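Side-chain contacts in phosphodiesterase (Candida albicans, PDB 6CPU), which is a mainly helical metalloprotein of the phosphodiesterase family within the HD clan, holding a zinc ion and a magnesium ion in the model: residues G425-N428 with E429-R433; F531-L535 with F536-L540; L444-D447 with N448-L452. All blocks are in the same frame, centred on the assembly; numbering follows the deposited sequence.

Contact 1: residues G425-N428 with E429-R433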
ATOM      1  N   GLY A 425      -9.534  -9.650  13.520  1.00 40.05           N
ATOM      2  CA  GLY A 425     -10.086  -9.805  14.863  1.00 40.88           C
ATOM      3  C   GLY A 425     -11.568  -9.470  14.952  1.00 41.21           C
ATOM      4  O   GLY A 425     -12.214  -9.785  15.952  1.00 42.53           O
ATOM      5  N   GLU A 426     -12.108  -8.815  13.920  1.00 41.41           N
ATOM      6  CA  GLU A 426     -13.532  -8.488  13.844  1.00 42.98           C
ATOM      7  C   GLU A 426     -14.242  -9.273  12.740  1.00 42.68           C
ATOM      8  O   GLU A 426     -15.359  -8.925  12.362  1.00 40.86           O
ATOM      9  CB  GLU A 426     -13.717  -6.997  13.564  1.00 45.48           C
ATOM     10  CG  GLU A 426     -13.048  -6.081  14.567  1.00 49.04           C
ATOM     11  CD  GLU A 426     -13.627  -6.239  15.953  1.00 51.88           C
ATOM     12  OE1 GLU A 426     -14.868  -6.143  16.089  1.00 52.09           O
ATOM     13  OE2 GLU A 426     -12.837  -6.465  16.897  1.00 54.34           O
ATOM     14  N   HIS A 427     -13.586 -10.310  12.220  1.00 44.28           N
ATOM     15  CA  HIS A 427     -14.109 -11.111  11.107  1.00 46.07           C
ATOM     16  C   HIS A 427     -15.517 -11.629  11.399  1.00 47.76           C
ATOM     17  O   HIS A 427     -16.424 -11.480  10.575  1.00 44.03           O
ATOM     18  CB  HIS A 427     -13.171 -12.286  10.830  1.00 48.29           C
ATOM     19  CG  HIS A 427     -13.623 -13.181   9.717  1.00 52.21           C
ATOM     20  ND1 HIS A 427     -13.025 -13.187   8.475  1.00 53.05           N
ATOM     21  CD2 HIS A 427     -14.606 -14.112   9.663  1.00 54.30           C
ATOM     22  CE1 HIS A 427     -13.624 -14.075   7.702  1.00 54.43           C
ATOM     23  NE2 HIS A 427     -14.589 -14.648   8.398  1.00 54.78           N
ATOM     24  N   ASN A 428     -15.689 -12.221  12.579  1.00 49.11           N
ATOM     25  CA  ASN A 428     -16.971 -12.817  12.973  1.00 50.44           C
ATOM     26  C   ASN A 428     -18.119 -11.809  13.026  1.00 51.21           C
ATOM     27  O   ASN A 428     -19.259 -12.146  12.695  1.00 51.52           O
ATOM     28  CB  ASN A 428     -16.847 -13.534  14.325  1.00 51.43           C
ATOM     29  CG  ASN A 428     -15.961 -14.769  14.259  1.00 52.21           C
ATOM     30  OD1 ASN A 428     -15.449 -15.229  15.279  1.00 55.20           O
ATOM     31  ND2 ASN A 428     -15.784 -15.318  13.063  1.00 53.34           N
ATOM     32  N   GLU A 429     -17.820 -10.575  13.422  1.00 50.34           N
ATOM     33  CA  GLU A 429     -18.852  -9.553  13.546  1.00 51.45           C
ATOM     34  C   GLU A 429     -19.450  -9.214  12.177  1.00 49.29           C
ATOM     35  O   GLU A 429     -20.670  -9.089  12.058  1.00 50.57           O
ATOM     36  CB  GLU A 429     -18.311  -8.299  14.250  1.00 54.33           C
ATOM     37  CG  GLU A 429     -19.206  -7.767  15.371  1.00 59.03           C
ATOM     38  CD  GLU A 429     -20.130  -6.643  14.936  1.00 61.29           C
ATOM     39  OE1 GLU A 429     -19.625  -5.622  14.418  1.00 67.78           O
ATOM     40  OE2 GLU A 429     -21.358  -6.764  15.131  1.00 63.34           O
ATOM     41  N   TYR A 430     -18.609  -9.092  11.146  1.00 46.39           N
ATOM     42  CA  TYR A 430     -19.101  -8.811   9.781  1.00 45.76           C
ATOM     43  C   TYR A 430     -19.821 -10.018   9.171  1.00 46.12           C
ATOM     44  O   TYR A 430     -20.796  -9.853   8.446  1.00 46.36           O
ATOM     45  CB  TYR A 430     -17.975  -8.308   8.858  1.00 43.47           C
ATOM     46  CG  TYR A 430     -17.460  -6.954   9.291  1.00 41.46           C
ATOM     47  CD1 TYR A 430     -18.120  -5.780   8.929  1.00 40.88           C
ATOM     48  CD2 TYR A 430     -16.336  -6.850  10.102  1.00 40.97           C
ATOM     49  CE1 TYR A 430     -17.662  -4.538   9.356  1.00 40.07           C
ATOM     50  CE2 TYR A 430     -15.870  -5.621  10.530  1.00 41.19           C
ATOM     51  CZ  TYR A 430     -16.533  -4.469  10.160  1.00 41.30           C
ATOM     52  OH  TYR A 430     -16.049  -3.253  10.606  1.00 42.45           O
ATOM     53  N   VAL A 431     -19.350 -11.219   9.484  1.00 48.29           N
ATOM     54  CA  VAL A 431     -20.023 -12.445   9.051  1.00 53.19           C
ATOM     55  C   VAL A 431     -21.443 -12.517   9.623  1.00 54.46           C
ATOM     56  O   VAL A 431     -22.378 -12.889   8.914  1.00 55.90           O
ATOM     57  CB  VAL A 431     -19.222 -13.704   9.447  1.00 53.14           C
ATOM     58  CG1 VAL A 431     -20.045 -14.973   9.232  1.00 53.93           C
ATOM     59  CG2 VAL A 431     -17.934 -13.779   8.642  1.00 54.26           C
ATOM     60  N   ASN A 432     -21.594 -12.152  10.896  1.00 55.41           N
ATOM     61  CA  ASN A 432     -22.905 -12.124  11.553  1.00 55.47           C
ATOM     62  C   ASN A 432     -23.777 -10.943  11.123  1.00 55.79           C
ATOM     63  O   ASN A 432     -25.003 -11.054  11.100  1.00 57.94           O
ATOM     64  CB  ASN A 432     -22.742 -12.128  13.077  1.00 55.57           C
ATOM     65  CG  ASN A 432     -22.094 -13.400  13.590  1.00 55.75           C
ATOM     66  OD1 ASN A 432     -22.003 -14.396  12.878  1.00 56.31           O
ATOM     67  ND2 ASN A 432     -21.631 -13.366  14.831  1.00 58.09           N
ATOM     68  N   ARG A 433     -23.153  -9.816  10.790  1.00 56.24           N
ATOM     69  CA  ARG A 433     -23.882  -8.664  10.236  1.00 56.96           C
ATOM     70  C   ARG A 433     -24.391  -8.942   8.821  1.00 57.65           C
ATOM     71  O   ARG A 433     -25.364  -8.329   8.373  1.00 57.25           O
ATOM     72  CB  ARG A 433     -22.998  -7.418  10.237  1.00 58.40           C
ATOM     73  CG  ARG A 433     -22.811  -6.834  11.624  1.00 60.49           C
ATOM     74  CD  ARG A 433     -21.511  -6.067  11.765  1.00 61.60           C
ATOM     75  NE  ARG A 433     -21.572  -4.735  11.174  1.00 62.05           N
ATOM     76  CZ  ARG A 433     -20.656  -3.788  11.362  1.00 63.69           C
ATOM     77  NH1 ARG A 433     -19.590  -4.013  12.129  1.00 63.72           N
ATOM     78  NH2 ARG A 433     -20.804  -2.605  10.781  1.00 65.26           N
TER
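His427 meets Val431 one helical turn on because two torsions cooperate: the histidine places CG opposite its own backbone N (chi1 179°), and the valine turns CG2 to the side of its backbone N. Val431 CG2 then lies 3.5 Å from both CD2 and NE2 of His427, approaching the ring obliquely. The same residues are tied through the backbone, where Val431 N donates to His427 O over 3.1 Å within the carbonyl plane. This is the first turn of helix 427-438, with Glu426 at the N-cap position. The carbonyl oxygen of Glu426 is held by two weak bonds, from Glu429 N and Tyr430 N, while Tyr430 CD2 comes within 3.2 Å of Glu426 O. The next bond in the series runs from Asn432 N to Asn428 O, 2.9 Å. Along the exposed flank, Arg433 NH1 forms a salt bridge with Glu429 OE1 at 2.8 Å, on the syn side of the carboxylate but 30° out of its plane. Tyr430 CE1 lies 3.4 Å above the guanidinium plane of Arg433, toward its rim. On the neighbouring helix 446-462, Lys459 is touched by both His427 and Tyr430, and the His427 ring meets that of Phe536. The chemistry is therefore divided: Val431 CG2 lies in van der Waals contact against the histidine ring, while a tilted charge pair joins successive turns and probably tempers the negative charge of Glu429.

Contact 2: residues F531-L535 with F536-L540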
ATOM      1  N   PHE A 531      -5.519 -24.634   6.336  1.00 48.53           N
ATOM      2  CA  PHE A 531      -5.882 -23.947   7.580  1.00 48.84           C
ATOM      3  C   PHE A 531      -6.719 -22.703   7.279  1.00 46.46           C
ATOM      4  O   PHE A 531      -7.836 -22.558   7.781  1.00 43.68           O
ATOM      5  CB  PHE A 531      -4.608 -23.576   8.361  1.00 53.34           C
ATOM      6  CG  PHE A 531      -4.857 -22.795   9.634  1.00 57.95           C
ATOM      7  CD1 PHE A 531      -4.898 -23.440  10.867  1.00 59.04           C
ATOM      8  CD2 PHE A 531      -5.024 -21.410   9.603  1.00 59.35           C
ATOM      9  CE1 PHE A 531      -5.117 -22.725  12.035  1.00 60.47           C
ATOM     10  CE2 PHE A 531      -5.248 -20.692  10.769  1.00 60.07           C
ATOM     11  CZ  PHE A 531      -5.293 -21.350  11.986  1.00 60.24           C
ATOM     12  N   PHE A 532      -6.181 -21.824   6.431  1.00 45.49           N
ATOM     13  CA  PHE A 532      -6.825 -20.540   6.143  1.00 45.07           C
ATOM     14  C   PHE A 532      -8.145 -20.666   5.383  1.00 43.05           C
ATOM     15  O   PHE A 532      -9.105 -19.946   5.678  1.00 40.77           O
ATOM     16  CB  PHE A 532      -5.873 -19.608   5.382  1.00 45.77           C
ATOM     17  CG  PHE A 532      -6.392 -18.208   5.258  1.00 45.60           C
ATOM     18  CD1 PHE A 532      -6.242 -17.308   6.302  1.00 44.87           C
ATOM     19  CD2 PHE A 532      -7.067 -17.797   4.112  1.00 45.52           C
ATOM     20  CE1 PHE A 532      -6.738 -16.020   6.202  1.00 43.89           C
ATOM     21  CE2 PHE A 532      -7.567 -16.509   4.007  1.00 43.95           C
ATOM     22  CZ  PHE A 532      -7.399 -15.618   5.054  1.00 44.77           C
ATOM     23  N   ILE A 533      -8.196 -21.571   4.409  1.00 42.98           N
ATOM     24  CA  ILE A 533      -9.420 -21.790   3.633  1.00 45.01           C
ATOM     25  C   ILE A 533     -10.554 -22.335   4.507  1.00 46.77           C
ATOM     26  O   ILE A 533     -11.685 -21.850   4.437  1.00 47.93           O
ATOM     27  CB  ILE A 533      -9.174 -22.734   2.435  1.00 45.05           C
ATOM     28  CG1 ILE A 533      -8.314 -22.025   1.384  1.00 43.65           C
ATOM     29  CG2 ILE A 533     -10.496 -23.185   1.814  1.00 45.19           C
ATOM     30  CD1 ILE A 533      -7.608 -22.964   0.432  1.00 43.66           C
ATOM     31  N   ASN A 534     -10.250 -23.334   5.329  1.00 50.94           N
ATOM     32  CA  ASN A 534     -11.259 -23.920   6.219  1.00 54.20           C
ATOM     33  C   ASN A 534     -11.740 -22.939   7.282  1.00 54.64           C
ATOM     34  O   ASN A 534     -12.941 -22.730   7.441  1.00 57.19           O
ATOM     35  CB  ASN A 534     -10.729 -25.200   6.880  1.00 54.39           C
ATOM     36  CG  ASN A 534     -10.725 -26.390   5.933  1.00 54.98           C
ATOM     37  OD1 ASN A 534     -11.587 -26.506   5.062  1.00 53.91           O
ATOM     38  ND2 ASN A 534      -9.757 -27.286   6.107  1.00 56.53           N
ATOM     39  N   LEU A 535     -10.800 -22.318   7.986  1.00 55.25           N
ATOM     40  CA  LEU A 535     -11.145 -21.482   9.129  1.00 56.56           C
ATOM     41  C   LEU A 535     -11.636 -20.074   8.776  1.00 53.38           C
ATOM     42  O   LEU A 535     -12.314 -19.461   9.592  1.00 54.47           O
ATOM     43  CB  LEU A 535      -9.971 -21.425  10.112  1.00 60.29           C
ATOM     44  CG  LEU A 535      -9.711 -22.778  10.796  1.00 63.89           C
ATOM     45  CD1 LEU A 535      -8.258 -22.935  11.218  1.00 65.14           C
ATOM     46  CD2 LEU A 535     -10.641 -22.980  11.989  1.00 64.61           C
ATOM     47  N   PHE A 536     -11.323 -19.565   7.580  1.00 51.88           N
ATOM     48  CA  PHE A 536     -11.764 -18.209   7.182  1.00 50.43           C
ATOM     49  C   PHE A 536     -12.390 -18.073   5.782  1.00 48.17           C
ATOM     50  O   PHE A 536     -13.527 -17.621   5.658  1.00 47.42           O
ATOM     51  CB  PHE A 536     -10.606 -17.205   7.313  1.00 50.95           C
ATOM     52  CG  PHE A 536     -10.072 -17.067   8.714  1.00 51.36           C
ATOM     53  CD1 PHE A 536     -10.880 -16.589   9.733  1.00 52.47           C
ATOM     54  CD2 PHE A 536      -8.758 -17.412   9.012  1.00 53.25           C
ATOM     55  CE1 PHE A 536     -10.394 -16.466  11.024  1.00 52.81           C
ATOM     56  CE2 PHE A 536      -8.265 -17.290  10.303  1.00 53.43           C
ATOM     57  CZ  PHE A 536      -9.086 -16.816  11.310  1.00 53.41           C
ATOM     58  N   ALA A 537     -11.653 -18.443   4.736  1.00 47.32           N
ATOM     59  CA  ALA A 537     -12.013 -18.046   3.366  1.00 46.82           C
ATOM     60  C   ALA A 537     -13.282 -18.711   2.835  1.00 47.55           C
ATOM     61  O   ALA A 537     -14.204 -18.026   2.368  1.00 45.98           O
ATOM     62  CB  ALA A 537     -10.855 -18.313   2.418  1.00 46.59           C
ATOM     63  N   GLU A 538     -13.321 -20.041   2.900  1.00 48.76           N
ATOM     64  CA  GLU A 538     -14.453 -20.805   2.369  1.00 48.34           C
ATOM     65  C   GLU A 538     -15.773 -20.205   2.836  1.00 46.38           C
ATOM     66  O   GLU A 538     -16.638 -19.909   2.019  1.00 43.11           O
ATOM     67  CB  GLU A 538     -14.358 -22.280   2.774  1.00 51.37           C
ATOM     68  CG  GLU A 538     -15.347 -23.189   2.054  1.00 52.84           C
ATOM     69  CD  GLU A 538     -14.888 -24.638   1.984  1.00 55.15           C
ATOM     70  OE1 GLU A 538     -14.034 -25.049   2.800  1.00 54.96           O
ATOM     71  OE2 GLU A 538     -15.386 -25.372   1.105  1.00 58.06           O
ATOM     72  N   ASN A 539     -15.903 -19.988   4.142  1.00 46.27           N
ATOM     73  CA  ASN A 539     -17.145 -19.465   4.709  1.00 47.71           C
ATOM     74  C   ASN A 539     -17.491 -18.046   4.283  1.00 46.34           C
ATOM     75  O   ASN A 539     -18.653 -17.756   3.998  1.00 46.07           O
ATOM     76  CB  ASN A 539     -17.116 -19.550   6.236  1.00 50.69           C
ATOM     77  CG  ASN A 539     -17.211 -20.976   6.740  1.00 52.01           C
ATOM     78  OD1 ASN A 539     -17.798 -21.841   6.088  1.00 55.81           O
ATOM     79  ND2 ASN A 539     -16.632 -21.230   7.906  1.00 53.73           N
ATOM     80  N   LEU A 540     -16.498 -17.157   4.241  1.00 44.69           N
ATOM     81  CA  LEU A 540     -16.755 -15.763   3.851  1.00 42.40           C
ATOM     82  C   LEU A 540     -17.179 -15.652   2.386  1.00 39.17           C
ATOM     83  O   LEU A 540     -18.147 -14.963   2.062  1.00 38.75           O
ATOM     84  CB  LEU A 540     -15.521 -14.878   4.091  1.00 41.63           C
ATOM     85  CG  LEU A 540     -15.667 -13.408   3.668  1.00 42.69           C
ATOM     86  CD1 LEU A 540     -16.680 -12.675   4.534  1.00 43.34           C
ATOM     87  CD2 LEU A 540     -14.318 -12.700   3.706  1.00 42.67           C
TER
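Phe532 and Phe536 sit one turn apart where helix 525-547 widens into a pi-type turn, a local departure from the regular alpha-helix that shows in its backbone bonds. Phe532 O accepts two N-H groups, from Phe536 N at 2.9 Å in the usual i to i+4 spacing and from Ala537 N at 3.1 Å one residue further on. Glu538 N likewise spans five residues to Ile533 O, arriving in the carbonyl plane on a lone pair. Accompanying this change, the short segments 531-535 and 536-540 have axes turned 35° from each other.

Aromatic and apolar contacts form the second group. With CG of Phe532 opposite its backbone N (chi1 -171°), the ring swings along the helix toward the following turn, where Phe536 CB sits over one face, 4.3 Å from the ring centroid, in a CH-pi contact. The two rings are oblique, their planes at 52°, and Phe532 CD1 touches Phe536 CD2 at 3.7 Å, near the plane and at the edge of the Phe536 ring. Ala537 CB adds a lighter contact against Phe532 CE2, while Leu535 CB lies over one face of the Phe536 ring. On another flank, the Ile533 side chain crosses that of Glu538 obliquely, CG2 meeting CB, and Ile533 also packs on Ile558 of helix 552-569.

The polar group is small. Asn534 and Glu538 run side by side, amide and carboxylate nearly coplanar, and Lys562 NZ serves one oxygen of each: it bonds to Asn534 OD1 and makes a salt bridge with Glu538 OE1, two oxygens that lie 3.6 Å apart.

Contact 3: residues L444-D447 with N448-L452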
ATOM      1  N   LEU A 444     -31.316  -2.657   7.303  1.00 70.89           N
ATOM      2  CA  LEU A 444     -30.477  -1.472   7.497  1.00 64.37           C
ATOM      3  C   LEU A 444     -30.974  -0.338   6.616  1.00 58.66           C
ATOM      4  O   LEU A 444     -31.584  -0.582   5.578  1.00 60.13           O
ATOM      5  CB  LEU A 444     -29.028  -1.778   7.112  1.00 63.64           C
ATOM      6  CG  LEU A 444     -28.287  -2.860   7.898  1.00 64.40           C
ATOM      7  CD1 LEU A 444     -27.031  -3.288   7.153  1.00 63.54           C
ATOM      8  CD2 LEU A 444     -27.945  -2.367   9.296  1.00 65.05           C
ATOM      9  N   ASN A 445     -30.696   0.901   7.017  1.00 54.03           N
ATOM     10  CA  ASN A 445     -30.898   2.051   6.127  1.00 52.34           C
ATOM     11  C   ASN A 445     -29.887   2.019   4.968  1.00 49.62           C
ATOM     12  O   ASN A 445     -29.041   1.117   4.898  1.00 48.10           O
ATOM     13  CB  ASN A 445     -30.848   3.384   6.901  1.00 52.29           C
ATOM     14  CG  ASN A 445     -29.485   3.677   7.525  1.00 53.52           C
ATOM     15  OD1 ASN A 445     -28.448   3.210   7.059  1.00 54.57           O
ATOM     16  ND2 ASN A 445     -29.490   4.470   8.585  1.00 52.98           N
ATOM     17  N   HIS A 446     -29.980   2.986   4.060  1.00 47.55           N
ATOM     18  CA  HIS A 446     -29.130   2.998   2.871  1.00 47.96           C
ATOM     19  C   HIS A 446     -27.646   3.175   3.235  1.00 46.99           C
ATOM     20  O   HIS A 446     -26.799   2.421   2.760  1.00 45.67           O
ATOM     21  CB  HIS A 446     -29.578   4.082   1.888  1.00 47.50           C
ATOM     22  CG  HIS A 446     -28.839   4.046   0.589  1.00 49.35           C
ATOM     23  ND1 HIS A 446     -28.751   2.908  -0.182  1.00 51.05           N
ATOM     24  CD2 HIS A 446     -28.145   5.002  -0.071  1.00 50.86           C
ATOM     25  CE1 HIS A 446     -28.037   3.162  -1.263  1.00 51.02           C
ATOM     26  NE2 HIS A 446     -27.656   4.427  -1.220  1.00 52.36           N
ATOM     27  N   ASP A 447     -27.348   4.155   4.088  1.00 46.78           N
ATOM     28  CA  ASP A 447     -25.972   4.418   4.536  1.00 45.71           C
ATOM     29  C   ASP A 447     -25.295   3.158   5.084  1.00 45.15           C
ATOM     30  O   ASP A 447     -24.209   2.786   4.629  1.00 44.25           O
ATOM     31  CB  ASP A 447     -25.944   5.533   5.587  1.00 47.17           C
ATOM     32  CG  ASP A 447     -26.205   6.915   4.995  1.00 48.93           C
ATOM     33  OD1 ASP A 447     -26.429   7.026   3.767  1.00 51.29           O
ATOM     34  OD2 ASP A 447     -26.176   7.904   5.761  1.00 48.48           O
ATOM     35  N   ASN A 448     -25.938   2.487   6.038  1.00 43.31           N
ATOM     36  CA  ASN A 448     -25.363   1.272   6.633  1.00 43.48           C
ATOM     37  C   ASN A 448     -25.335   0.070   5.683  1.00 42.39           C
ATOM     38  O   ASN A 448     -24.542  -0.854   5.871  1.00 40.79           O
ATOM     39  CB  ASN A 448     -26.073   0.907   7.940  1.00 44.42           C
ATOM     40  CG  ASN A 448     -25.852   1.937   9.030  1.00 45.10           C
ATOM     41  OD1 ASN A 448     -24.807   2.582   9.093  1.00 45.13           O
ATOM     42  ND2 ASN A 448     -26.840   2.098   9.899  1.00 45.69           N
ATOM     43  N   THR A 449     -26.192   0.085   4.666  1.00 41.79           N
ATOM     44  CA  THR A 449     -26.160  -0.928   3.608  1.00 41.10           C
ATOM     45  C   THR A 449     -24.938  -0.731   2.700  1.00 38.40           C
ATOM     46  O   THR A 449     -24.248  -1.692   2.367  1.00 37.60           O
ATOM     47  CB  THR A 449     -27.460  -0.900   2.771  1.00 43.17           C
ATOM     48  OG1 THR A 449     -28.565  -1.272   3.607  1.00 42.90           O
ATOM     49  CG2 THR A 449     -27.388  -1.860   1.587  1.00 43.49           C
ATOM     50  N   VAL A 450     -24.686   0.510   2.305  1.00 37.70           N
ATOM     51  CA  VAL A 450     -23.485   0.846   1.525  1.00 36.70           C
ATOM     52  C   VAL A 450     -22.228   0.444   2.314  1.00 35.42           C
ATOM     53  O   VAL A 450     -21.342  -0.220   1.773  1.00 32.48           O
ATOM     54  CB  VAL A 450     -23.457   2.345   1.147  1.00 37.49           C
ATOM     55  CG1 VAL A 450     -22.096   2.766   0.599  1.00 37.39           C
ATOM     56  CG2 VAL A 450     -24.546   2.653   0.125  1.00 38.40           C
ATOM     57  N   LYS A 451     -22.184   0.809   3.596  1.00 34.41           N
ATOM     58  CA  LYS A 451     -21.061   0.447   4.469  1.00 35.00           C
ATOM     59  C   LYS A 451     -20.817  -1.046   4.522  1.00 34.00           C
ATOM     60  O   LYS A 451     -19.678  -1.491   4.464  1.00 31.84           O
ATOM     61  CB  LYS A 451     -21.289   0.935   5.900  1.00 36.38           C
ATOM     62  CG  LYS A 451     -20.971   2.393   6.149  1.00 37.52           C
ATOM     63  CD  LYS A 451     -21.442   2.784   7.538  1.00 39.50           C
ATOM     64  CE  LYS A 451     -20.564   3.850   8.152  1.00 42.30           C
ATOM     65  NZ  LYS A 451     -21.242   4.494   9.313  1.00 43.11           N
ATOM     66  N   LEU A 452     -21.885  -1.828   4.656  1.00 34.89           N
ATOM     67  CA  LEU A 452     -21.735  -3.266   4.818  1.00 34.34           C
ATOM     68  C   LEU A 452     -21.259  -3.936   3.537  1.00 33.18           C
ATOM     69  O   LEU A 452     -20.370  -4.784   3.581  1.00 34.80           O
ATOM     70  CB  LEU A 452     -23.045  -3.912   5.291  1.00 36.17           C
ATOM     71  CG  LEU A 452     -22.987  -5.430   5.479  1.00 36.62           C
ATOM     72  CD1 LEU A 452     -22.071  -5.825   6.630  1.00 37.49           C
ATOM     73  CD2 LEU A 452     -24.392  -5.988   5.695  1.00 38.69           C
TER
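Asn445 caps the N terminus of helix 446-462, and its side chain takes up the amide of Asn448: OD1 of Asn445 accepts from Asn448 N at 2.8 Å in a nearly straight bond, the donor lying almost along the C=O axis. The torsion explains the reach, since CG stands between the backbone N and the carbonyl carbon (chi1 64°), which folds the amide back over the first turn. The backbone carbonyl of the same residue is used twice. Thr449 N donates to Asn445 O at 3.0 Å, opening the regular helical pattern, and Thr449 OG1 donates to it at 2.8 Å, the two arriving from opposite faces of the carbonyl plane. The pattern continues with Val450 N bonded to His446 O at 2.9 Å and Lys451 N to Asp447 O at 3.0 Å. Asp447 OD1 is bonded to Ser407 OG, and its side chain packs on Ile403 and Leu409. Apolar contacts lie beside these bonds. Val450 CG2 sits over one face of the His446 ring, 4.0 Å from its centroid, as a CH-pi contact, and Leu444 CD1 lies 4.0 Å from Leu452 CD2. Leu444, Thr449 and Leu452 all touch Phe437 of helix 427-438. The consequence is a helix start in which the first-turn amide of Asn448 is met by the Asn445 side chain, while the Asn445 carbonyl takes the first regular helical bond and, in addition, the Thr449 hydroxyl.

In the fold
All three contacts are local, yet they belong to neighbouring helices of the phosphodiesterase family region. Contact 1 touches both of the others. Its centre is about 13 Å from that of contact 2, where His427 CE1 comes within 4.1 Å of Phe536 O, and about 16 Å from that of contact 3, where Arg433 O lies 3.7 Å from Leu452 CD2. Contacts 2 and 3 do not touch; their nearest atoms are about 9 Å apart. The zinc ion, held by His278, His349, Asp350 and Asp462, is about 10 Å from the Phe532 side chain and about 12 Å from that of His427, so contacts 1 and 2 lie near the metal site but supply none of the zinc ligands.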